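Local coordinates for IPT/TIG domain-containing protein BACOVA_02650 (Bacteroides ovatus, PDB 5E7H) that binds polysaccharide at the cell surface, probably capturing xyloglucan before it is imported into the periplasm for breakdown, at residues P3-V8 against G75-A80; P13-T18 against V117-C122; I155-L160 against V212-V217. All coordinates share one frame; numbering follows the deposited sequence. Where two conformers were deposited one is given.

Contact 1: residues P3-V8 against G75-A80; sequences PVVTAV and GTVESA
The closest touch is a ring carbon against a peptide oxygen: P3 CG lies 3.2 Å from G75 O, and no hydrogen bond joins the two segments anywhere. The touching parts of the two segments run 18° apart, yet strands 4-8 and 75-78 do not pair. Each is an outermost strand of a different four-stranded sheet in the Ig-like IPT/TIG sandwich, and their side chains meet where the two sheets face each other at this edge. V77 touches both P3 and V5. With its chi1 at 63°, CG1 stands between its own backbone N and carbonyl carbon, where it touches P3 CG at 3.7 Å and V5 CG2, also at 3.7 Å. V77 CB lies 3.4 Å from P3 O. V5 and V77 meet at a slant, one methyl of each making the touch. Further along, V8 CG2 approaches S79 CB at 4.2 Å, while S79 OG turns to the backbone N of I68. Backbone pairing stays within each sheet, V4 with Q24 and V77 with V70. Dispersion and the burial of methyl and ring carbons, not directed polar bonds, therefore hold these two sandwich edges together.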
ATOM      1  N   PRO A   3      20.878  17.008  -4.759  1.00 32.53           N
ATOM      2  CA  PRO A   3      20.023  16.169  -3.913  1.00 30.02           C
ATOM      3  C   PRO A   3      19.847  14.778  -4.508  1.00 33.62           C
ATOM      4  O   PRO A   3      19.895  14.619  -5.726  1.00 35.43           O
ATOM      5  CB  PRO A   3      18.700  16.930  -3.889  1.00 33.66           C
ATOM      6  CG  PRO A   3      18.672  17.666  -5.165  1.00 30.97           C
ATOM      7  CD  PRO A   3      20.105  18.073  -5.421  1.00 35.14           C
ATOM      8  N   VAL A   4      19.642  13.796  -3.636  1.00 32.38           N
ATOM      9  CA  VAL A   4      19.471  12.407  -4.024  1.00 33.58           C
ATOM     10  C   VAL A   4      18.264  11.864  -3.272  1.00 25.16           C
ATOM     11  O   VAL A   4      18.067  12.210  -2.117  1.00 31.88           O
ATOM     12  CB  VAL A   4      20.715  11.580  -3.690  1.00 33.71           C
ATOM     13  CG1 VAL A   4      20.507  10.122  -4.063  1.00 39.33           C
ATOM     14  CG2 VAL A   4      21.929  12.148  -4.407  1.00 37.62           C
ATOM     15  N   VAL A   5      17.462  11.027  -3.927  1.00 25.44           N
ATOM     16  CA  VAL A   5      16.342  10.358  -3.270  1.00 25.40           C
ATOM     17  C   VAL A   5      16.619   8.867  -3.175  1.00 28.87           C
ATOM     18  O   VAL A   5      16.846   8.222  -4.196  1.00 33.77           O
ATOM     19  CB  VAL A   5      15.026  10.570  -4.031  1.00 29.66           C
ATOM     20  CG1 VAL A   5      13.883   9.806  -3.364  1.00 31.94           C
ATOM     21  CG2 VAL A   5      14.686  12.045  -4.116  1.00 34.17           C
ATOM     22  N   THR A   6      16.602   8.310  -1.966  0.54 27.89           N
ATOM     23  CA  THR A   6      16.846   6.874  -1.807  0.54 27.26           C
ATOM     24  C   THR A   6      15.569   6.067  -1.543  0.54 28.86           C
ATOM     25  O   THR A   6      15.516   4.888  -1.881  0.54 28.28           O
ATOM     26  CB  THR A   6      17.857   6.600  -0.672  0.54 30.25           C
ATOM     27  OG1 THR A   6      17.409   7.207   0.542  0.54 30.15           O
ATOM     28  CG2 THR A   6      19.225   7.156  -1.035  0.54 38.49           C
ATOM     29  N   ALA A   7      14.545   6.677  -0.949  1.00 26.71           N
ATOM     30  CA  ALA A   7      13.284   5.975  -0.723  1.00 22.87           C
ATOM     31  C   ALA A   7      12.141   6.955  -0.462  1.00 20.72           C
ATOM     32  O   ALA A   7      12.367   8.067   0.012  1.00 23.12           O
ATOM     33  CB  ALA A   7      13.416   5.021   0.435  1.00 26.02           C
ATOM     34  N   VAL A   8      10.932   6.537  -0.809  1.00 20.19           N
ATOM     35  CA  VAL A   8       9.712   7.276  -0.504  1.00 19.18           C
ATOM     36  C   VAL A   8       8.804   6.341   0.289  1.00 19.08           C
ATOM     37  O   VAL A   8       8.718   5.148  -0.010  1.00 19.16           O
ATOM     38  CB  VAL A   8       9.007   7.769  -1.773  1.00 18.51           C
ATOM     39  CG1 VAL A   8       7.790   8.596  -1.434  1.00 19.66           C
ATOM     40  CG2 VAL A   8       9.968   8.605  -2.621  1.00 22.52           C
ATOM     41  N   GLY A  75      20.471  21.492  -6.623  1.00 43.96           N
ATOM     42  CA  GLY A  75      19.740  21.199  -7.845  1.00 35.32           C
ATOM     43  C   GLY A  75      18.429  20.466  -7.605  1.00 32.07           C
ATOM     44  O   GLY A  75      17.893  20.505  -6.509  1.00 33.57           O
ATOM     45  N   THR A  76      17.931  19.808  -8.648  1.00 31.17           N
ATOM     46  CA  THR A  76      16.634  19.135  -8.601  1.00 29.18           C
ATOM     47  C   THR A  76      16.782  17.661  -8.899  1.00 36.36           C
ATOM     48  O   THR A  76      17.553  17.257  -9.774  1.00 33.90           O
ATOM     49  CB  THR A  76      15.645  19.764  -9.593  1.00 39.52           C
ATOM     50  OG1 THR A  76      15.463  21.146  -9.259  1.00 37.95           O
ATOM     51  CG2 THR A  76      14.288  19.070  -9.556  1.00 38.71           C
ATOM     52  N   VAL A  77      16.039  16.861  -8.146  1.00 30.23           N
ATOM     53  CA  VAL A  77      16.024  15.413  -8.329  1.00 30.16           C
ATOM     54  C   VAL A  77      14.582  14.924  -8.338  1.00 29.59           C
ATOM     55  O   VAL A  77      13.725  15.451  -7.628  1.00 27.97           O
ATOM     56  CB  VAL A  77      16.837  14.696  -7.232  1.00 30.27           C
ATOM     57  CG1 VAL A  77      16.234  14.928  -5.862  1.00 29.78           C
ATOM     58  CG2 VAL A  77      16.961  13.198  -7.526  1.00 33.74           C
ATOM     59  N   GLU A  78      14.333  13.913  -9.163  1.00 27.48           N
ATOM     60  CA  GLU A  78      13.025  13.298  -9.316  1.00 32.24           C
ATOM     61  C   GLU A  78      13.042  11.902  -8.698  1.00 29.43           C
ATOM     62  O   GLU A  78      13.991  11.152  -8.902  1.00 28.48           O
ATOM     63  CB  GLU A  78      12.686  13.257 -10.808  1.00 36.64           C
ATOM     64  CG  GLU A  78      11.303  12.803 -11.169  1.00 34.99           C
ATOM     65  CD  GLU A  78      11.093  12.779 -12.682  1.00 36.44           C
ATOM     66  OE1 GLU A  78      11.545  11.817 -13.343  1.00 35.60           O
ATOM     67  OE2 GLU A  78      10.492  13.734 -13.215  1.00 40.21           O
ATOM     68  N   SER A  79      12.009  11.559  -7.941  1.00 23.60           N
ATOM     69  CA  SER A  79      11.863  10.199  -7.409  1.00 22.68           C
ATOM     70  C   SER A  79      11.731   9.222  -8.580  1.00 24.45           C
ATOM     71  O   SER A  79      11.099   9.527  -9.585  1.00 25.75           O
ATOM     72  CB  SER A  79      10.660  10.120  -6.462  1.00 25.95           C
ATOM     73  OG  SER A  79       9.422  10.319  -7.134  1.00 25.83           O
ATOM     74  N   ALA A  80      12.361   8.057  -8.460  1.00 24.23           N
ATOM     75  CA  ALA A  80      12.389   7.081  -9.548  1.00 27.45           C
ATOM     76  C   ALA A  80      11.075   6.310  -9.688  1.00 24.13           C
ATOM     77  O   ALA A  80      10.610   6.083 -10.813  1.00 23.06           O
ATOM     78  CB  ALA A  80      13.547   6.103  -9.340  1.00 33.11           C
TER

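Contact 2: residues P13-T18 against V117-C122; sequences PVVGST and VSNGTC. With NA (sodium ion), chain I.
V14 lays its CG1 over V117 CG2 at 3.6 Å and, by the same methyl, over S118 CA at 3.6 Å. It leads a type II beta turn, V14 to S17, in the loop between strands 4-8 and 18-24; here the IPT/TIG domain meets the xyloglucan-binding domain. G16 takes the third position of the turn with a positive phi of 97°, which suits glycine. V117 also packs against the turn, its CB 3.6 Å from V15 O. One hydrogen bond joins the two segments: the N-H of V15 donates to N119 OD1 at 3.0 Å, nearly straight at 167°, with the donor tilted 18° from the amide plane. Y84 OH bonds to both N119 ND2 and P13 O, so the amide is held at both ends and its rotation is fixed. The backbone of N119 coordinates the sodium ion, through N119 O at 2.6 Å, and T121 O binds it at 2.5 Å; N92 O, D253 OD2 and a water are among the remaining ligands. The turn itself is tied off at V14 O, which accepts from S17 N and, on a lone pair in the carbonyl plane, from S17 OG at 2.7 Å.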
ATOM      1  N   PRO A  13       0.256   7.339  -0.840  1.00 13.99           N
ATOM      2  CA  PRO A  13      -0.117   7.741   0.521  1.00 15.14           C
ATOM      3  C   PRO A  13      -1.509   8.323   0.553  1.00 16.94           C
ATOM      4  O   PRO A  13      -1.922   9.050  -0.348  1.00 16.71           O
ATOM      5  CB  PRO A  13       0.942   8.776   0.891  1.00 16.48           C
ATOM      6  CG  PRO A  13       1.490   9.268  -0.401  1.00 17.96           C
ATOM      7  CD  PRO A  13       1.381   8.123  -1.366  1.00 15.51           C
ATOM      8  N   VAL A  14      -2.234   8.006   1.623  1.00 16.20           N
ATOM      9  CA  VAL A  14      -3.567   8.561   1.832  1.00 16.37           C
ATOM     10  C   VAL A  14      -3.522  10.084   1.964  1.00 15.64           C
ATOM     11  O   VAL A  14      -2.627  10.657   2.618  1.00 16.08           O
ATOM     12  CB  VAL A  14      -4.208   7.911   3.094  1.00 16.94           C
ATOM     13  CG1 VAL A  14      -5.560   8.554   3.439  1.00 17.97           C
ATOM     14  CG2 VAL A  14      -4.376   6.421   2.881  1.00 17.57           C
ATOM     15  N   VAL A  15      -4.486  10.773   1.352  1.00 16.43           N
ATOM     16  CA  VAL A  15      -4.575  12.210   1.499  1.00 16.82           C
ATOM     17  C   VAL A  15      -4.776  12.578   2.981  1.00 16.64           C
ATOM     18  O   VAL A  15      -5.650  12.028   3.656  1.00 18.27           O
ATOM     19  CB  VAL A  15      -5.724  12.804   0.668  1.00 19.67           C
ATOM     20  CG1 VAL A  15      -5.835  14.272   0.852  1.00 19.99           C
ATOM     21  CG2 VAL A  15      -5.518  12.468  -0.821  1.00 21.90           C
ATOM     22  N   GLY A  16      -3.942  13.472   3.488  1.00 15.79           N
ATOM     23  CA  GLY A  16      -4.008  13.855   4.887  1.00 16.12           C
ATOM     24  C   GLY A  16      -3.021  13.113   5.756  1.00 15.91           C
ATOM     25  O   GLY A  16      -2.960  13.355   6.959  1.00 17.07           O
ATOM     26  N   SER A  17      -2.263  12.201   5.162  1.00 17.52           N
ATOM     27  CA  SER A  17      -1.244  11.449   5.889  1.00 15.51           C
ATOM     28  C   SER A  17       0.145  11.963   5.533  1.00 17.97           C
ATOM     29  O   SER A  17       0.319  12.757   4.600  1.00 17.92           O
ATOM     30  CB  SER A  17      -1.357   9.959   5.601  1.00 16.97           C
ATOM     31  OG  SER A  17      -0.827   9.637   4.317  1.00 18.76           O
ATOM     32  N   THR A  18       1.139  11.540   6.313  1.00 16.98           N
ATOM     33  CA  THR A  18       2.505  12.028   6.159  1.00 17.41           C
ATOM     34  C   THR A  18       3.238  11.225   5.102  1.00 18.38           C
ATOM     35  O   THR A  18       3.180   9.991   5.091  1.00 20.03           O
ATOM     36  CB  THR A  18       3.273  11.953   7.480  1.00 20.69           C
ATOM     37  OG1 THR A  18       2.587  12.740   8.459  1.00 23.08           O
ATOM     38  CG2 THR A  18       4.699  12.498   7.325  1.00 22.43           C
ATOM     39  N   VAL A 117      -8.107   9.037   8.398  1.00 12.97           N
ATOM     40  CA  VAL A 117      -8.189   9.470   7.012  1.00 13.07           C
ATOM     41  C   VAL A 117      -8.293   8.242   6.108  1.00 13.84           C
ATOM     42  O   VAL A 117      -7.888   7.141   6.491  1.00 13.25           O
ATOM     43  CB  VAL A 117      -6.973  10.342   6.608  1.00 12.12           C
ATOM     44  CG1 VAL A 117      -7.023  11.670   7.354  1.00 14.79           C
ATOM     45  CG2 VAL A 117      -5.659   9.646   6.875  1.00 14.16           C
ATOM     46  N   SER A 118      -8.895   8.425   4.935  1.00 13.62           N
ATOM     47  CA  SER A 118      -8.923   7.378   3.920  1.00 13.83           C
ATOM     48  C   SER A 118      -9.147   8.009   2.571  1.00 13.76           C
ATOM     49  O   SER A 118      -9.687   9.105   2.461  1.00 16.26           O
ATOM     50  CB  SER A 118     -10.018   6.338   4.206  1.00 15.54           C
ATOM     51  OG  SER A 118     -11.307   6.874   4.059  1.00 14.94           O
ATOM     52  N   ASN A 119      -8.712   7.289   1.537  1.00 16.22           N
ATOM     53  CA  ASN A 119      -9.043   7.645   0.172  1.00 17.59           C
ATOM     54  C   ASN A 119     -10.335   6.898  -0.141  1.00 17.13           C
ATOM     55  O   ASN A 119     -10.308   5.765  -0.631  1.00 21.04           O
ATOM     56  CB  ASN A 119      -7.914   7.256  -0.788  1.00 17.24           C
ATOM     57  CG  ASN A 119      -6.735   8.235  -0.780  1.00 21.33           C
ATOM     58  OD1 ASN A 119      -6.645   9.168   0.029  1.00 21.80           O
ATOM     59  ND2 ASN A 119      -5.830   8.036  -1.737  1.00 21.09           N
ATOM     60  N   GLY A 120     -11.466   7.495   0.215  1.00 17.20           N
ATOM     61  CA  GLY A 120     -12.746   6.834   0.054  1.00 16.92           C
ATOM     62  C   GLY A 120     -12.888   5.617   0.937  1.00 16.07           C
ATOM     63  O   GLY A 120     -12.494   5.620   2.095  1.00 18.01           O
ATOM     64  N   THR A 121     -13.501   4.584   0.380  1.00 16.07           N
ATOM     65  CA  THR A 121     -13.814   3.364   1.115  1.00 14.95           C
ATOM     66  C   THR A 121     -12.602   2.468   1.297  1.00 15.56           C
ATOM     67  O   THR A 121     -11.861   2.230   0.360  1.00 15.40           O
ATOM     68  CB  THR A 121     -14.884   2.587   0.376  1.00 16.15           C
ATOM     69  OG1 THR A 121     -16.009   3.436   0.153  1.00 19.75           O
ATOM     70  CG2 THR A 121     -15.330   1.375   1.183  1.00 19.48           C
ATOM     71  N   CYS A 122     -12.422   1.927   2.497  1.00 14.39           N
ATOM     72  CA  CYS A 122     -11.391   0.932   2.749  1.00 14.40           C
ATOM     73  C   CYS A 122     -12.009  -0.294   3.408  1.00 12.68           C
ATOM     74  O   CYS A 122     -13.104  -0.231   3.974  1.00 14.33           O
ATOM     75  CB  CYS A 122     -10.248   1.494   3.599  1.00 18.96           C
ATOM     76  SG  CYS A 122     -10.672   2.064   5.241  1.00 19.58           S
TER
HETATM   77 NA    NA I 508     -10.506   3.351  -1.465  1.00 24.60          NA
HETATM   78  O   HOH W   1      -8.749   4.556  -2.992  1.00 27.70           O

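Contact 3: residues I155-L160 against V212-V217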
ATOM      1  N   ILE A 155       6.146  -9.872 -18.867  1.00 17.28           N
ATOM      2  CA  ILE A 155       6.892  -9.553 -17.651  1.00 17.40           C
ATOM      3  C   ILE A 155       6.874 -10.730 -16.675  1.00 16.87           C
ATOM      4  O   ILE A 155       5.821 -11.246 -16.331  1.00 16.69           O
ATOM      5  CB  ILE A 155       6.340  -8.320 -16.951  1.00 17.46           C
ATOM      6  CG1 ILE A 155       6.333  -7.109 -17.886  1.00 21.25           C
ATOM      7  CG2 ILE A 155       7.106  -8.042 -15.665  1.00 20.24           C
ATOM      8  CD1 ILE A 155       7.704  -6.715 -18.426  1.00 23.13           C
ATOM      9  N   PRO A 156       8.042 -11.175 -16.208  1.00 16.15           N
ATOM     10  CA  PRO A 156       8.031 -12.220 -15.176  1.00 16.77           C
ATOM     11  C   PRO A 156       7.336 -11.821 -13.888  1.00 14.97           C
ATOM     12  O   PRO A 156       7.460 -10.672 -13.443  1.00 17.46           O
ATOM     13  CB  PRO A 156       9.514 -12.452 -14.902  1.00 19.54           C
ATOM     14  CG  PRO A 156      10.193 -12.026 -16.138  1.00 21.16           C
ATOM     15  CD  PRO A 156       9.412 -10.839 -16.621  1.00 17.88           C
ATOM     16  N   ILE A 157       6.603 -12.758 -13.292  1.00 15.34           N
ATOM     17  CA  ILE A 157       5.983 -12.524 -12.003  1.00 14.95           C
ATOM     18  C   ILE A 157       7.063 -12.145 -10.976  1.00 17.66           C
ATOM     19  O   ILE A 157       6.805 -11.317 -10.092  1.00 18.16           O
ATOM     20  CB  ILE A 157       5.183 -13.770 -11.542  1.00 16.73           C
ATOM     21  CG1 ILE A 157       4.010 -14.028 -12.506  1.00 16.01           C
ATOM     22  CG2 ILE A 157       4.742 -13.646 -10.086  1.00 15.72           C
ATOM     23  CD1 ILE A 157       2.983 -12.942 -12.600  1.00 16.52           C
ATOM     24  N   ASP A 158       8.249 -12.742 -11.115  1.00 18.53           N
ATOM     25  CA  ASP A 158       9.395 -12.424 -10.249  1.00 20.95           C
ATOM     26  C   ASP A 158       9.781 -10.947 -10.270  1.00 21.87           C
ATOM     27  O   ASP A 158      10.464 -10.475  -9.346  1.00 22.78           O
ATOM     28  CB  ASP A 158      10.634 -13.250 -10.656  1.00 24.42           C
ATOM     29  CG  ASP A 158      10.571 -14.691 -10.184  1.00 52.79           C
ATOM     30  OD1 ASP A 158       9.905 -14.972  -9.162  1.00 58.86           O
ATOM     31  OD2 ASP A 158      11.208 -15.550 -10.832  1.00 64.65           O
ATOM     32  N   ASP A 159       9.376 -10.215 -11.312  1.00 17.56           N
ATOM     33  CA  ASP A 159       9.724  -8.792 -11.443  1.00 17.45           C
ATOM     34  C   ASP A 159       8.595  -7.856 -10.979  1.00 16.89           C
ATOM     35  O   ASP A 159       8.686  -6.640 -11.184  1.00 19.41           O
ATOM     36  CB  ASP A 159      10.081  -8.465 -12.892  1.00 17.98           C
ATOM     37  CG  ASP A 159      11.358  -9.145 -13.357  1.00 27.46           C
ATOM     38  OD1 ASP A 159      12.120  -9.670 -12.514  1.00 30.00           O
ATOM     39  OD2 ASP A 159      11.589  -9.138 -14.581  1.00 30.44           O
ATOM     40  N   LEU A 160       7.541  -8.415 -10.366  1.00 15.03           N
ATOM     41  CA  LEU A 160       6.376  -7.645  -9.917  1.00 14.18           C
ATOM     42  C   LEU A 160       6.178  -7.761  -8.404  1.00 14.51           C
ATOM     43  O   LEU A 160       6.550  -8.766  -7.790  1.00 16.01           O
ATOM     44  CB  LEU A 160       5.106  -8.134 -10.642  1.00 14.46           C
ATOM     45  CG  LEU A 160       5.139  -7.977 -12.165  1.00 14.81           C
ATOM     46  CD1 LEU A 160       3.915  -8.642 -12.781  1.00 16.26           C
ATOM     47  CD2 LEU A 160       5.205  -6.513 -12.568  1.00 16.98           C
ATOM     48  N   VAL A 212       4.726  -7.016  -0.928  1.00 17.28           N
ATOM     49  CA  VAL A 212       5.272  -8.380  -1.008  1.00 16.98           C
ATOM     50  C   VAL A 212       5.597  -8.743  -2.458  1.00 17.78           C
ATOM     51  O   VAL A 212       4.965  -8.232  -3.381  1.00 17.34           O
ATOM     52  CB  VAL A 212       4.300  -9.435  -0.422  1.00 18.72           C
ATOM     53  CG1 VAL A 212       4.053  -9.165   1.060  1.00 22.74           C
ATOM     54  CG2 VAL A 212       2.984  -9.471  -1.180  1.00 19.02           C
ATOM     55  N   SER A 213       6.582  -9.616  -2.672  1.00 16.60           N
ATOM     56  CA  SER A 213       6.806 -10.121  -4.022  1.00 16.72           C
ATOM     57  C   SER A 213       5.517 -10.760  -4.537  1.00 16.24           C
ATOM     58  O   SER A 213       4.833 -11.498  -3.821  1.00 17.09           O
ATOM     59  CB  SER A 213       7.935 -11.149  -4.054  1.00 19.20           C
ATOM     60  OG  SER A 213       9.179 -10.531  -3.795  1.00 29.31           O
ATOM     61  N   LEU A 214       5.172 -10.490  -5.792  1.00 14.23           N
ATOM     62  CA  LEU A 214       3.963 -11.096  -6.333  1.00 14.37           C
ATOM     63  C   LEU A 214       4.115 -12.614  -6.393  1.00 15.79           C
ATOM     64  O   LEU A 214       3.118 -13.326  -6.307  1.00 15.09           O
ATOM     65  CB  LEU A 214       3.636 -10.519  -7.721  1.00 14.39           C
ATOM     66  CG  LEU A 214       2.275 -10.930  -8.312  1.00 14.66           C
ATOM     67  CD1 LEU A 214       1.112 -10.496  -7.411  1.00 14.75           C
ATOM     68  CD2 LEU A 214       2.087 -10.324  -9.718  1.00 15.14           C
ATOM     69  N   SER A 215       5.343 -13.120  -6.498  1.00 15.95           N
ATOM     70  CA  SER A 215       5.573 -14.563  -6.483  1.00 17.21           C
ATOM     71  C   SER A 215       5.163 -15.221  -5.157  1.00 17.72           C
ATOM     72  O   SER A 215       5.039 -16.453  -5.100  1.00 18.74           O
ATOM     73  CB  SER A 215       7.046 -14.866  -6.773  1.00 19.67           C
ATOM     74  OG  SER A 215       7.898 -14.334  -5.767  1.00 21.80           O
ATOM     75  N   SER A 216       4.981 -14.426  -4.101  1.00 17.27           N
ATOM     76  CA  SER A 216       4.548 -14.994  -2.820  1.00 17.21           C
ATOM     77  C   SER A 216       3.048 -15.274  -2.801  1.00 18.45           C
ATOM     78  O   SER A 216       2.571 -15.921  -1.861  1.00 18.54           O
ATOM     79  CB  SER A 216       4.929 -14.084  -1.656  1.00 23.56           C
ATOM     80  OG  SER A 216       4.139 -12.927  -1.623  1.00 28.85           O
ATOM     81  N   VAL A 217       2.307 -14.837  -3.825  1.00 15.62           N
ATOM     82  CA  VAL A 217       0.882 -15.176  -3.898  1.00 15.79           C
ATOM     83  C   VAL A 217       0.510 -15.721  -5.294  1.00 16.37           C
ATOM     84  O   VAL A 217      -0.570 -16.285  -5.445  1.00 18.24           O
ATOM     85  CB  VAL A 217      -0.059 -13.978  -3.415  1.00 36.71           C
ATOM     86  CG1 VAL A 217       0.679 -12.794  -2.904  1.00 22.86           C
ATOM     87  CG2 VAL A 217      -1.232 -13.664  -4.317  1.00 22.61           C
TER
HETATM   88  O   HOH W   2       7.689 -11.538  -7.411  1.00 20.06           O
HETATM   89  O   HOH W   3      10.081 -12.900  -6.658  1.00 32.36           O
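The peptide joining L214 to S215 has a methyl over one face: I157 CG2 stands above it, 3.7 Å from S215 N. The N-H of that peptide is taken up by water 2, which in turn donates to I157 O at 2.8 Å. The second flat group, the D158 carboxylate, brings OD1 to 3.7 Å from S215 CB. Water 3 links the same oxygen to S215 OG, giving the exposed side of the contact a solvent bridge instead of a direct polar bond. The single hydrogen bond without water runs from L214 N to L160 O, 3.0 Å and almost straight at 167°, though the donor stands 34° off the carbonyl plane. The other side-chain contacts here are apolar. L160 and L214 run next to each other with their ends in the same direction. L214 has CG anti to its N (chi1 -172°), which brings CD2 to 3.8 Å from L160 CB and also toward I157 CD1. L214 then reaches M181 in the other sheet, while I157 touches F226 of helix 223-227. K260 NZ bonds to both D158 O and S213 OG. Two 3-10 turns thus meet where antiparallel strands 160-168 and 207-213 finish pairing, at one end of the two facing sheets of the xyloglucan-binding domain, a beta-sandwich.

From the N terminus, the chain enters the IPT/TIG domain along strand 4-8, and contact 1 closes the 66-residue excursion by bringing strand 75-78 back beside it, joining the edges of two sheets. Contact 2 opens inside that span, at the loop 13-18, but closes beyond it at 117-122, so the two cross rather than nest. Contact 2 packs one domain against the next, beside the sodium site. Contact 3 follows in series, closing 155-160 on 212-217 wholly within the xyloglucan-binding domain. Contacts 2 and 3 reach the same sheet from opposite sides of the chain's centre, their centres about 26 Å apart.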